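PDB 1N81: plasmodium falciparum gamete antigen 27/25 from Plasmodium falciparum, which is essential for sexual development of the parasite but of unknown biochemical function, and may form dimers. Local coordinates for residues Ile132-Lys137 and Arg165-Leu170; Ile113-Ile118 and Arg140-Thr145; Ile21-Cys26 and Ser82-Ser87; Glu70-Asp75 and Leu170-Asp175. All coordinates share one frame; numbering follows the deposited sequence.

Interaction 1: Ile132-Lys137 and Arg165-Leu170; sequences IMNDKK and RISQFL
Met133 lays its side chain over the start of Leu170: Met133 CG lies 3.9 Å from Leu170 CB, while SD and CE run on past the carbonyl group of Leu170, with Met133 CE 3.8 Å from Leu170 O. The contact sets a short turn between two helices, 126-133 and 136-150, against helix 156-173 in an all-helical fold. Asp135 caps the second of these helices by accepting a weak bond from Lys137 N. Met133 CG stands beside its own backbone N (chi1 -68°) and the chain is extended beyond it, which lays SD and CE across the backbone carbonyl of Leu170. Leu170 is buried and also rests on Val116 of helix 96-122, a helix that Met133 meets as well through Val120, so the apolar half of the contact continues into a third helix. The polar half is one short hydrogen bond. Ser167 OG donates to Met133 O, on helix 126-133, at 2.7 Å, arriving bent, with a C=O...donor angle of 140° and a tilt of 16° from the carbonyl plane. Asn134 adds a looser edge, its OD1 lying 3.9 Å from Ser167 CB. On the same carbonyl, Ser167 CA makes a CA-H...O contact, its carbon 3.5 Å from Met133 O.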
loop_
_atom_site.group_PDB
_atom_site.type_symbol
_atom_site.label_atom_id
_atom_site.label_comp_id
_atom_site.label_asym_id
_atom_site.label_seq_id
_atom_site.Cartn_x
_atom_site.Cartn_y
_atom_site.Cartn_z
ATOM N N ILE A 132 -8.137 -14.749 -4.360
ATOM C CA ILE A 132 -7.930 -13.542 -5.159
ATOM C C ILE A 132 -6.847 -12.653 -4.543
ATOM O O ILE A 132 -5.957 -12.207 -5.252
ATOM C CB ILE A 132 -9.264 -12.757 -5.360
ATOM C CG1 ILE A 132 -10.204 -13.582 -6.237
ATOM C CG2 ILE A 132 -9.006 -11.409 -6.087
ATOM C CD1 ILE A 132 -11.648 -13.060 -6.283
ATOM N N MET A 133 -6.897 -12.448 -3.226
ATOM C CA MET A 133 -5.902 -11.625 -2.535
ATOM C C MET A 133 -4.476 -12.114 -2.798
ATOM O O MET A 133 -3.520 -11.319 -2.855
ATOM C CB MET A 133 -6.147 -11.640 -1.031
ATOM C CG MET A 133 -7.414 -10.947 -0.609
ATOM S SD MET A 133 -7.581 -10.947 1.186
ATOM C CE MET A 133 -8.999 -9.914 1.391
ATOM N N ASN A 134 -4.349 -13.423 -2.988
ATOM C CA ASN A 134 -3.056 -14.053 -3.217
ATOM C C ASN A 134 -2.796 -14.357 -4.688
ATOM O O ASN A 134 -1.760 -14.918 -5.014
ATOM C CB ASN A 134 -2.957 -15.383 -2.405
ATOM C CG ASN A 134 -2.929 -15.157 -0.883
ATOM O OD1 ASN A 134 -2.072 -14.461 -0.383
ATOM N ND2 ASN A 134 -3.869 -15.765 -0.154
ATOM N N ASP A 135 -3.715 -13.987 -5.586
ATOM C CA ASP A 135 -3.522 -14.324 -6.994
ATOM C C ASP A 135 -2.374 -13.555 -7.665
ATOM O O ASP A 135 -2.579 -12.483 -8.245
ATOM C CB ASP A 135 -4.834 -14.103 -7.777
ATOM C CG ASP A 135 -4.834 -14.817 -9.138
ATOM O OD1 ASP A 135 -3.747 -14.995 -9.720
ATOM O OD2 ASP A 135 -5.923 -15.190 -9.618
ATOM N N LYS A 136 -1.176 -14.132 -7.631
ATOM C CA LYS A 136 -0.009 -13.490 -8.213
ATOM C C LYS A 136 -0.156 -13.256 -9.713
ATOM O O LYS A 136 0.457 -12.329 -10.272
ATOM C CB LYS A 136 1.256 -14.321 -7.960
ATOM C CG LYS A 136 1.521 -14.746 -6.523
ATOM C CD LYS A 136 2.580 -15.872 -6.513
ATOM C CE LYS A 136 2.688 -16.621 -5.183
ATOM N NZ LYS A 136 3.543 -15.917 -4.180
ATOM N N LYS A 137 -0.954 -14.097 -10.367
ATOM C CA LYS A 137 -1.161 -13.964 -11.801
ATOM C C LYS A 137 -1.949 -12.692 -12.096
ATOM O O LYS A 137 -1.600 -11.923 -12.994
ATOM C CB LYS A 137 -1.916 -15.171 -12.342
ATOM C CG LYS A 137 -2.086 -15.158 -13.836
ATOM C CD LYS A 137 -2.263 -16.579 -14.380
ATOM C CE LYS A 137 -2.007 -16.642 -15.881
ATOM N NZ LYS A 137 -3.006 -15.863 -16.662
ATOM N N ARG A 165 3.638 -7.416 -0.753
ATOM C CA ARG A 165 3.032 -6.374 0.070
ATOM C C ARG A 165 1.556 -6.233 -0.215
ATOM O O ARG A 165 0.741 -6.035 0.684
ATOM C CB ARG A 165 3.664 -5.028 -0.217
ATOM C CG ARG A 165 4.988 -4.778 0.507
ATOM C CD ARG A 165 5.468 -3.369 0.141
ATOM N NE ARG A 165 6.763 -3.538 -0.442
ATOM C CZ ARG A 165 7.116 -3.095 -1.624
ATOM N NH1 ARG A 165 6.273 -2.427 -2.391
ATOM N NH2 ARG A 165 8.333 -3.331 -2.029
ATOM N N ILE A 166 1.235 -6.305 -1.493
ATOM C CA ILE A 166 -0.124 -6.159 -1.961
ATOM C C ILE A 166 -1.022 -7.234 -1.319
ATOM O O ILE A 166 -2.093 -6.928 -0.755
ATOM C CB ILE A 166 -0.103 -6.268 -3.480
ATOM C CG1 ILE A 166 0.438 -4.951 -4.049
ATOM C CG2 ILE A 166 -1.491 -6.641 -4.039
ATOM C CD1 ILE A 166 0.612 -5.001 -5.568
ATOM N N SER A 167 -0.578 -8.480 -1.398
ATOM C CA SER A 167 -1.348 -9.579 -0.816
ATOM C C SER A 167 -1.441 -9.338 0.692
ATOM O O SER A 167 -2.524 -9.460 1.279
ATOM C CB SER A 167 -0.690 -10.931 -1.121
ATOM O OG SER A 167 -0.850 -11.259 -2.487
ATOM N N GLN A 168 -0.330 -8.933 1.305
ATOM C CA GLN A 168 -0.334 -8.665 2.742
ATOM C C GLN A 168 -1.281 -7.552 3.100
ATOM O O GLN A 168 -2.041 -7.659 4.065
ATOM C CB GLN A 168 1.048 -8.277 3.269
ATOM C CG GLN A 168 1.004 -8.113 4.779
ATOM C CD GLN A 168 2.295 -7.650 5.353
ATOM O OE1 GLN A 168 2.652 -6.480 5.249
ATOM N NE2 GLN A 168 3.032 -8.576 5.954
ATOM N N PHE A 169 -1.215 -6.463 2.340
ATOM C CA PHE A 169 -2.078 -5.316 2.583
ATOM C C PHE A 169 -3.570 -5.721 2.517
ATOM O O PHE A 169 -4.365 -5.341 3.365
ATOM C CB PHE A 169 -1.801 -4.215 1.541
ATOM C CG PHE A 169 -2.670 -2.989 1.704
ATOM C CD1 PHE A 169 -2.157 -1.828 2.292
ATOM C CD2 PHE A 169 -3.997 -2.999 1.270
ATOM C CE1 PHE A 169 -2.950 -0.670 2.452
ATOM C CE2 PHE A 169 -4.806 -1.862 1.419
ATOM C CZ PHE A 169 -4.272 -0.685 2.018
ATOM N N LEU A 170 -3.952 -6.469 1.495
ATOM C CA LEU A 170 -5.348 -6.861 1.360
ATOM C C LEU A 170 -5.822 -7.698 2.572
ATOM O O LEU A 170 -6.852 -7.406 3.184
ATOM C CB LEU A 170 -5.528 -7.629 0.048
ATOM C CG LEU A 170 -5.377 -6.699 -1.167
ATOM C CD1 LEU A 170 -5.214 -7.514 -2.405
ATOM C CD2 LEU A 170 -6.568 -5.774 -1.300
#

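Interaction 2: Ile113-Ile118 and Arg140-Thr145; sequences IEEVSI and RMLFDT
Leu142 meets helix 96-122 with both of its methyl groups, and the whole contact between the segments is apolar. CD1 and CD2 both lie on the aliphatic part of Glu115, against CB and CG. Leu142 CD1 bridges Glu115 CG and Val116 CG2, the latter at 3.5 Å, tighter than usual for two methyl carbons. With CG turned from the backbone N (chi1 -163°) and a bend at chi2, the Glu115 chain lays its methylenes on the leucine and leads its carboxylate to Tyr146. Polar bonds run within or beyond the segments: Glu115 OE1 is hydrogen-bonded to Tyr146 OH, one helical turn after Leu142, and Arg140 NE and NH2 both grip Asp144 OD1 side-on, the shorter bond being 2.7 Å from NH2. Within this helical bundle, Leu142 also touches Val112 of helix 96-122, Ile113 rests on Phe169 of helix 156-173, and Phe143 packs on Ala162 and Ile166 of that same last helix.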
loop_
_atom_site.group_PDB
_atom_site.type_symbol
_atom_site.label_atom_id
_atom_site.label_comp_id
_atom_site.label_asym_id
_atom_site.label_seq_id
_atom_site.Cartn_x
_atom_site.Cartn_y
_atom_site.Cartn_z
ATOM N N ILE A 113 -3.557 -2.517 -5.683
ATOM C CA ILE A 113 -4.262 -2.863 -4.437
ATOM C C ILE A 113 -5.761 -2.608 -4.608
ATOM O O ILE A 113 -6.587 -3.491 -4.346
ATOM C CB ILE A 113 -3.764 -2.029 -3.211
ATOM C CG1 ILE A 113 -2.381 -2.525 -2.782
ATOM C CG2 ILE A 113 -4.749 -2.142 -2.058
ATOM C CD1 ILE A 113 -1.744 -1.732 -1.651
ATOM N N GLU A 114 -6.119 -1.413 -5.086
ATOM C CA GLU A 114 -7.534 -1.094 -5.257
ATOM C C GLU A 114 -8.265 -1.999 -6.220
ATOM O O GLU A 114 -9.343 -2.502 -5.912
ATOM C CB GLU A 114 -7.721 0.368 -5.658
ATOM C CG GLU A 114 -7.339 1.248 -4.507
ATOM C CD GLU A 114 -7.592 2.706 -4.782
ATOM O OE1 GLU A 114 -7.830 3.086 -5.941
ATOM O OE2 GLU A 114 -7.534 3.472 -3.816
ATOM N N GLU A 115 -7.669 -2.222 -7.369
ATOM C CA GLU A 115 -8.256 -3.058 -8.404
ATOM C C GLU A 115 -8.483 -4.485 -7.858
ATOM O O GLU A 115 -9.545 -5.099 -8.040
ATOM C CB GLU A 115 -7.276 -3.084 -9.571
ATOM C CG GLU A 115 -7.813 -3.532 -10.881
ATOM C CD GLU A 115 -8.722 -2.512 -11.500
ATOM O OE1 GLU A 115 -8.525 -1.281 -11.270
ATOM O OE2 GLU A 115 -9.623 -2.969 -12.227
ATOM N N VAL A 116 -7.469 -5.038 -7.205
ATOM C CA VAL A 116 -7.624 -6.369 -6.674
ATOM C C VAL A 116 -8.723 -6.375 -5.606
ATOM O O VAL A 116 -9.482 -7.343 -5.511
ATOM C CB VAL A 116 -6.310 -6.913 -6.072
ATOM C CG1 VAL A 116 -6.558 -8.254 -5.404
ATOM C CG2 VAL A 116 -5.274 -7.068 -7.157
ATOM N N SER A 117 -8.834 -5.293 -4.827
ATOM C CA SER A 117 -9.839 -5.252 -3.773
ATOM C C SER A 117 -11.245 -5.290 -4.365
ATOM O O SER A 117 -12.172 -5.801 -3.718
ATOM C CB SER A 117 -9.667 -4.021 -2.858
ATOM O OG SER A 117 -10.227 -2.852 -3.412
ATOM N N ILE A 118 -11.406 -4.760 -5.583
ATOM C CA ILE A 118 -12.720 -4.784 -6.245
ATOM C C ILE A 118 -13.099 -6.211 -6.607
ATOM O O ILE A 118 -14.237 -6.614 -6.429
ATOM C CB ILE A 118 -12.754 -3.974 -7.566
ATOM C CG1 ILE A 118 -12.503 -2.487 -7.292
ATOM C CG2 ILE A 118 -14.120 -4.187 -8.259
ATOM C CD1 ILE A 118 -13.453 -1.879 -6.266
ATOM N N ARG A 140 0.243 -9.684 -11.411
ATOM C CA ARG A 140 1.226 -9.446 -12.456
ATOM C C ARG A 140 0.579 -8.739 -13.638
ATOM O O ARG A 140 1.149 -7.811 -14.187
ATOM C CB ARG A 140 1.854 -10.758 -12.934
ATOM C CG ARG A 140 2.956 -10.578 -14.021
ATOM C CD ARG A 140 4.191 -9.811 -13.510
ATOM N NE ARG A 140 4.272 -8.467 -14.082
ATOM C CZ ARG A 140 5.271 -7.613 -13.869
ATOM N NH1 ARG A 140 6.299 -7.951 -13.101
ATOM N NH2 ARG A 140 5.231 -6.397 -14.409
ATOM N N MET A 141 -0.615 -9.177 -14.024
ATOM C CA MET A 141 -1.298 -8.539 -15.138
ATOM C C MET A 141 -1.722 -7.127 -14.814
ATOM O O MET A 141 -1.540 -6.223 -15.637
ATOM C CB MET A 141 -2.491 -9.383 -15.597
ATOM C CG MET A 141 -2.041 -10.603 -16.383
ATOM S SD MET A 141 -3.423 -11.520 -17.088
ATOM C CE MET A 141 -3.779 -12.565 -15.772
ATOM N N LEU A 142 -2.299 -6.906 -13.638
ATOM C CA LEU A 142 -2.664 -5.539 -13.289
ATOM C C LEU A 142 -1.404 -4.645 -13.264
ATOM O O LEU A 142 -1.456 -3.474 -13.691
ATOM C CB LEU A 142 -3.401 -5.487 -11.949
ATOM C CG LEU A 142 -4.822 -6.070 -11.948
ATOM C CD1 LEU A 142 -5.318 -6.168 -10.508
ATOM C CD2 LEU A 142 -5.780 -5.187 -12.772
ATOM N N PHE A 143 -0.278 -5.205 -12.808
ATOM C CA PHE A 143 0.990 -4.478 -12.755
ATOM C C PHE A 143 1.485 -4.084 -14.149
ATOM O O PHE A 143 1.989 -2.973 -14.347
ATOM C CB PHE A 143 2.102 -5.306 -12.077
ATOM C CG PHE A 143 2.672 -4.655 -10.849
ATOM C CD1 PHE A 143 2.080 -4.862 -9.597
ATOM C CD2 PHE A 143 3.780 -3.816 -10.940
ATOM C CE1 PHE A 143 2.590 -4.229 -8.470
ATOM C CE2 PHE A 143 4.302 -3.182 -9.805
ATOM C CZ PHE A 143 3.705 -3.392 -8.578
ATOM N N ASP A 144 1.395 -5.001 -15.107
ATOM C CA ASP A 144 1.818 -4.680 -16.470
ATOM C C ASP A 144 1.063 -3.474 -17.000
ATOM O O ASP A 144 1.634 -2.578 -17.630
ATOM C CB ASP A 144 1.577 -5.857 -17.400
ATOM C CG ASP A 144 2.482 -7.012 -17.078
ATOM O OD1 ASP A 144 3.480 -6.768 -16.369
ATOM O OD2 ASP A 144 2.207 -8.146 -17.523
ATOM N N THR A 145 -0.232 -3.445 -16.733
ATOM C CA THR A 145 -1.057 -2.347 -17.209
ATOM C C THR A 145 -0.725 -0.998 -16.584
ATOM O O THR A 145 -0.584 0.013 -17.284
ATOM C CB THR A 145 -2.552 -2.647 -16.988
ATOM O OG1 THR A 145 -2.864 -3.895 -17.608
ATOM C CG2 THR A 145 -3.404 -1.578 -17.645
#

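Interaction 3: Ile21-Cys26 and Ser82-Ser87; sequences IEFHAC and SDRLIS
Glu22 OE1 is gripped by both terminal nitrogens of Arg84, 2.8 Å from Arg84 NH1 and 2.9 Å from Arg84 NH2. This end-on salt bridge brings two donors to one oxygen, which lies at the edge of the guanidinium, near its plane. The carboxylate is turned 63° against that plane: NH1 uses the anti lone pair of OE1, whereas NH2 comes from above the carboxylate. Arg80 NE makes a further salt bridge to the same oxygen, and Glu109 OE1 pairs with Arg84 NH2, so charges of both signs alternate around the buried Glu22 and Arg84 and probably offset one another. The site lies in the interior of the all-helical fold, where segments 21-26 and 82-87 of helices 13-35 and 71-89 cross at -44°, their axes 11.1 Å apart at closest approach. Arg84 spans that gap with a chain extended from CG to NE. Phe23 covers one face of its guanidinium with CE2, offset toward the rim, and Phe23 CZ is 3.4 Å from Arg84 NH2; ring and guanidinium planes are 54° apart. Cys26 SG touches the arginine's aliphatic part, 3.8 Å from Arg84 CD. Phe23 also touches Gln110 and Ile113 of helix 96-122.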
loop_
_atom_site.group_PDB
_atom_site.type_symbol
_atom_site.label_atom_id
_atom_site.label_comp_id
_atom_site.label_asym_id
_atom_site.label_seq_id
_atom_site.Cartn_x
_atom_site.Cartn_y
_atom_site.Cartn_z
ATOM N N ILE A 21 -3.531 6.729 3.536
ATOM C CA ILE A 21 -2.715 6.913 4.716
ATOM C C ILE A 21 -1.288 6.333 4.586
ATOM O O ILE A 21 -0.293 7.036 4.820
ATOM C CB ILE A 21 -3.404 6.281 5.934
ATOM C CG1 ILE A 21 -4.583 7.174 6.365
ATOM C CG2 ILE A 21 -2.409 6.090 7.067
ATOM C CD1 ILE A 21 -5.585 6.468 7.241
ATOM N N GLU A 22 -1.215 5.065 4.204
ATOM C CA GLU A 22 0.046 4.338 4.039
ATOM C C GLU A 22 0.915 4.918 2.929
ATOM O O GLU A 22 2.106 5.145 3.110
ATOM C CB GLU A 22 -0.240 2.863 3.692
ATOM C CG GLU A 22 1.007 2.077 3.223
ATOM C CD GLU A 22 0.903 0.556 3.415
ATOM O OE1 GLU A 22 1.822 -0.172 2.967
ATOM O OE2 GLU A 22 -0.080 0.087 4.022
ATOM N N PHE A 23 0.315 5.170 1.775
ATOM C CA PHE A 23 1.121 5.665 0.681
ATOM C C PHE A 23 1.550 7.126 0.806
ATOM O O PHE A 23 2.637 7.461 0.367
ATOM C CB PHE A 23 0.425 5.358 -0.664
ATOM C CG PHE A 23 0.492 3.893 -1.050
ATOM C CD1 PHE A 23 -0.536 3.012 -0.701
ATOM C CD2 PHE A 23 1.627 3.376 -1.669
ATOM C CE1 PHE A 23 -0.440 1.631 -0.959
ATOM C CE2 PHE A 23 1.747 1.972 -1.941
ATOM C CZ PHE A 23 0.699 1.099 -1.581
ATOM N N HIS A 24 0.727 7.996 1.399
ATOM C CA HIS A 24 1.166 9.386 1.570
ATOM C C HIS A 24 2.185 9.428 2.683
ATOM O O HIS A 24 3.160 10.190 2.630
ATOM C CB HIS A 24 -0.005 10.322 1.891
ATOM C CG HIS A 24 -0.809 10.696 0.686
ATOM N ND1 HIS A 24 -0.541 11.822 -0.067
ATOM C CD2 HIS A 24 -1.820 10.053 0.047
ATOM C CE1 HIS A 24 -1.347 11.852 -1.113
ATOM N NE2 HIS A 24 -2.135 10.789 -1.072
ATOM N N ALA A 25 1.997 8.585 3.692
ATOM C CA ALA A 25 2.987 8.571 4.765
ATOM C C ALA A 25 4.327 8.106 4.153
ATOM O O ALA A 25 5.402 8.600 4.515
ATOM C CB ALA A 25 2.555 7.614 5.915
ATOM N N CYS A 26 4.259 7.163 3.218
ATOM C CA CYS A 26 5.467 6.650 2.581
ATOM C C CYS A 26 6.116 7.765 1.723
ATOM O O CYS A 26 7.316 8.007 1.822
ATOM C CB CYS A 26 5.138 5.413 1.719
ATOM S SG CYS A 26 6.629 4.524 1.131
ATOM N N SER A 82 8.823 0.790 5.608
ATOM C CA SER A 82 10.266 0.637 5.734
ATOM C C SER A 82 10.785 -0.240 4.591
ATOM O O SER A 82 11.816 0.060 3.997
ATOM C CB SER A 82 10.643 0.022 7.087
ATOM O OG SER A 82 12.056 0.029 7.214
ATOM N N ASP A 83 10.071 -1.307 4.253
ATOM C CA ASP A 83 10.559 -2.128 3.157
ATOM C C ASP A 83 10.622 -1.372 1.835
ATOM O O ASP A 83 11.525 -1.597 1.036
ATOM C CB ASP A 83 9.724 -3.400 3.022
ATOM C CG ASP A 83 9.931 -4.351 4.208
ATOM O OD1 ASP A 83 10.903 -4.145 4.981
ATOM O OD2 ASP A 83 9.137 -5.302 4.367
ATOM N N ARG A 84 9.677 -0.462 1.608
ATOM C CA ARG A 84 9.675 0.312 0.373
ATOM C C ARG A 84 10.871 1.246 0.377
ATOM O O ARG A 84 11.455 1.487 -0.675
ATOM C CB ARG A 84 8.378 1.124 0.201
ATOM C CG ARG A 84 7.132 0.283 -0.145
ATOM C CD ARG A 84 5.914 1.188 -0.427
ATOM N NE ARG A 84 4.709 0.371 -0.501
ATOM C CZ ARG A 84 3.880 0.152 0.514
ATOM N NH1 ARG A 84 4.101 0.705 1.702
ATOM N NH2 ARG A 84 2.846 -0.653 0.335
ATOM N N LEU A 85 11.230 1.778 1.550
ATOM C CA LEU A 85 12.383 2.685 1.639
ATOM C C LEU A 85 13.644 1.947 1.153
ATOM O O LEU A 85 14.406 2.458 0.324
ATOM C CB LEU A 85 12.594 3.144 3.082
ATOM C CG LEU A 85 11.393 3.837 3.746
ATOM C CD1 LEU A 85 11.793 4.316 5.120
ATOM C CD2 LEU A 85 10.903 4.986 2.912
ATOM N N ILE A 86 13.843 0.742 1.673
ATOM C CA ILE A 86 14.999 -0.078 1.306
ATOM C C ILE A 86 14.924 -0.549 -0.157
ATOM O O ILE A 86 15.936 -0.623 -0.835
ATOM C CB ILE A 86 15.128 -1.269 2.280
ATOM C CG1 ILE A 86 15.609 -0.727 3.637
ATOM C CG2 ILE A 86 16.071 -2.320 1.732
ATOM C CD1 ILE A 86 15.670 -1.759 4.722
ATOM N N SER A 87 13.721 -0.817 -0.660
ATOM C CA SER A 87 13.575 -1.257 -2.041
ATOM C C SER A 87 13.796 -0.140 -3.073
ATOM O O SER A 87 14.350 -0.377 -4.153
ATOM C CB SER A 87 12.174 -1.850 -2.238
ATOM O OG SER A 87 11.984 -2.314 -3.566
#

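Interaction 4: Glu70-Asp75 and Leu170-Asp175; sequences EERVQD and LIDVVD
Asp172 points its CB at helix 71-89, with Arg72 NH2 at 4.2 Å from that carbon. CG stands beside the backbone N (chi1 -76°), and its two oxygens have separate partners. Asp172 OD1 takes both ends of the Arg72 guanidinium, 3.0 Å from Arg72 NH1 and 3.1 Å from Arg72 NH2. The two nitrogens reach it from the same face of the carboxylate, well above its plane, while OD1 itself lies near the guanidinium plane, the guanidinium and carboxylate planes being 76° apart. A bend at chi3 (67°) in the otherwise extended Arg72 chain turns the guanidinium to this oxygen. Asp172 OD2 instead accepts from a water at 2.7 Å, which also donates to Val73 O at 3.1 Å, and from Asn76 ND2, one turn after Arg72. Behind the polar tip, Val73 CG2 lies 3.8 Å from Asp172 O, and Val73 CG1 is 4.4 Å from Val173 CG2. Val173 leads on to Ile15 and Val18 of helix 13-35. A salt bridge at the margin, a bridging water and a loose valine contact thus join the start of helix 71-89 to the end of helix 156-173 in this all-helical fold.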
loop_
_atom_site.group_PDB
_atom_site.type_symbol
_atom_site.label_atom_id
_atom_site.label_comp_id
_atom_site.label_asym_id
_atom_site.label_seq_id
_atom_site.Cartn_x
_atom_site.Cartn_y
_atom_site.Cartn_z
ATOM N N GLU A 70 -6.313 -0.946 13.723
ATOM C CA GLU A 70 -5.828 -1.782 14.838
ATOM C C GLU A 70 -4.296 -1.766 14.887
ATOM O O GLU A 70 -3.640 -1.600 13.861
ATOM C CB GLU A 70 -6.284 -3.244 14.690
ATOM C CG GLU A 70 -7.784 -3.506 14.880
ATOM C CD GLU A 70 -8.540 -3.723 13.559
ATOM O OE1 GLU A 70 -8.079 -4.542 12.727
ATOM O OE2 GLU A 70 -9.599 -3.083 13.346
ATOM N N GLU A 71 -3.733 -1.964 16.078
ATOM C CA GLU A 71 -2.293 -1.958 16.265
ATOM C C GLU A 71 -1.538 -2.911 15.325
ATOM O O GLU A 71 -0.532 -2.542 14.732
ATOM C CB GLU A 71 -1.966 -2.309 17.723
ATOM C CG GLU A 71 -0.499 -2.192 18.092
ATOM C CD GLU A 71 -0.173 -2.821 19.451
ATOM O OE1 GLU A 71 0.967 -2.655 19.928
ATOM O OE2 GLU A 71 -1.051 -3.488 20.040
ATOM N N ARG A 72 -2.009 -4.138 15.192
ATOM C CA ARG A 72 -1.324 -5.083 14.333
ATOM C C ARG A 72 -1.264 -4.542 12.883
ATOM O O ARG A 72 -0.251 -4.657 12.223
ATOM C CB ARG A 72 -2.059 -6.413 14.328
ATOM C CG ARG A 72 -1.278 -7.509 13.607
ATOM C CD ARG A 72 -2.123 -8.748 13.426
ATOM N NE ARG A 72 -3.233 -8.504 12.512
ATOM C CZ ARG A 72 -3.134 -8.538 11.190
ATOM N NH1 ARG A 72 -1.967 -8.817 10.623
ATOM N NH2 ARG A 72 -4.200 -8.283 10.439
ATOM N N VAL A 73 -2.374 -3.982 12.411
ATOM C CA VAL A 73 -2.479 -3.404 11.074
ATOM C C VAL A 73 -1.477 -2.266 10.974
ATOM O O VAL A 73 -0.739 -2.152 10.000
ATOM C CB VAL A 73 -3.876 -2.818 10.813
ATOM C CG1 VAL A 73 -3.893 -2.117 9.467
ATOM C CG2 VAL A 73 -4.917 -3.914 10.857
ATOM N N GLN A 74 -1.468 -1.413 11.985
ATOM C CA GLN A 74 -0.540 -0.315 11.956
ATOM C C GLN A 74 0.902 -0.828 11.895
ATOM O O GLN A 74 1.717 -0.260 11.166
ATOM C CB GLN A 74 -0.710 0.586 13.173
ATOM C CG GLN A 74 -0.361 2.033 12.834
ATOM C CD GLN A 74 -0.258 2.907 14.053
ATOM O OE1 GLN A 74 0.466 2.588 15.004
ATOM N NE2 GLN A 74 -0.964 4.031 14.034
ATOM N N ASP A 75 1.217 -1.897 12.637
ATOM C CA ASP A 75 2.583 -2.451 12.643
ATOM C C ASP A 75 3.003 -2.859 11.232
ATOM O O ASP A 75 4.149 -2.620 10.825
ATOM C CB ASP A 75 2.718 -3.701 13.539
ATOM C CG ASP A 75 2.602 -3.397 15.038
ATOM O OD1 ASP A 75 2.875 -2.255 15.458
ATOM O OD2 ASP A 75 2.252 -4.328 15.796
ATOM N N LEU A 170 -3.952 -6.469 1.495
ATOM C CA LEU A 170 -5.348 -6.861 1.360
ATOM C C LEU A 170 -5.822 -7.698 2.572
ATOM O O LEU A 170 -6.852 -7.406 3.184
ATOM C CB LEU A 170 -5.528 -7.629 0.048
ATOM C CG LEU A 170 -5.377 -6.699 -1.167
ATOM C CD1 LEU A 170 -5.214 -7.514 -2.405
ATOM C CD2 LEU A 170 -6.568 -5.774 -1.300
ATOM N N ILE A 171 -5.059 -8.719 2.937
ATOM C CA ILE A 171 -5.442 -9.554 4.074
ATOM C C ILE A 171 -5.616 -8.716 5.340
ATOM O O ILE A 171 -6.586 -8.866 6.047
ATOM C CB ILE A 171 -4.406 -10.686 4.297
ATOM C CG1 ILE A 171 -4.489 -11.675 3.136
ATOM C CG2 ILE A 171 -4.709 -11.424 5.613
ATOM C CD1 ILE A 171 -3.281 -12.584 3.006
ATOM N N ASP A 172 -4.687 -7.807 5.596
ATOM C CA ASP A 172 -4.751 -6.943 6.757
ATOM C C ASP A 172 -5.842 -5.909 6.743
ATOM O O ASP A 172 -6.377 -5.565 7.791
ATOM C CB ASP A 172 -3.471 -6.123 6.920
ATOM C CG ASP A 172 -2.354 -6.919 7.452
ATOM O OD1 ASP A 172 -2.603 -8.096 7.793
ATOM O OD2 ASP A 172 -1.244 -6.371 7.536
ATOM N N VAL A 173 -6.163 -5.390 5.565
ATOM C CA VAL A 173 -7.095 -4.277 5.512
ATOM C C VAL A 173 -8.534 -4.499 5.086
ATOM O O VAL A 173 -9.430 -3.888 5.652
ATOM C CB VAL A 173 -6.445 -3.132 4.659
ATOM C CG1 VAL A 173 -7.351 -1.902 4.616
ATOM C CG2 VAL A 173 -5.051 -2.781 5.259
ATOM N N VAL A 174 -8.756 -5.351 4.096
ATOM C CA VAL A 174 -10.103 -5.627 3.618
ATOM C C VAL A 174 -10.947 -6.106 4.794
ATOM O O VAL A 174 -10.501 -6.960 5.571
ATOM C CB VAL A 174 -10.100 -6.728 2.534
ATOM C CG1 VAL A 174 -11.545 -7.071 2.129
ATOM C CG2 VAL A 174 -9.322 -6.247 1.297
ATOM N N ASP A 175 -12.157 -5.558 4.920
ATOM C CA ASP A 175 -13.075 -5.926 5.997
ATOM C C ASP A 175 -14.507 -6.058 5.494
ATOM O O ASP A 175 -15.419 -6.319 6.279
ATOM C CB ASP A 175 -13.039 -4.884 7.124
ATOM C CG ASP A 175 -13.747 -3.585 6.747
ATOM O OD1 ASP A 175 -13.912 -2.701 7.613
ATOM O OD2 ASP A 175 -14.138 -3.449 5.578
HETATM O O HOH W 1 -1.479 -3.649 7.421
#

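From the N terminus, interaction 3 closes first, bringing helix 71-89 back to helix 13-35. Before that loop is complete, residues 70-75 open interaction 4, whose partner lies at the end of helix 156-173, so these two cross. Interactions 1 and 2 both nest inside the long loop of interaction 4 and cross each other, since the order is 113-118, 132-137, 140-145, 165-170, with the segments of the two contacts alternating. Interactions 1 and 4 share Leu170, which also touches Ser117 of interaction 2. Phe169 meets Glu22 and Ile113 meets Phe23, linking interactions 1 and 2 to interaction 3, their centres about 17 and 19 Å from it. Helix 156-173 thus joins the N-terminal helices to those that follow residue 96.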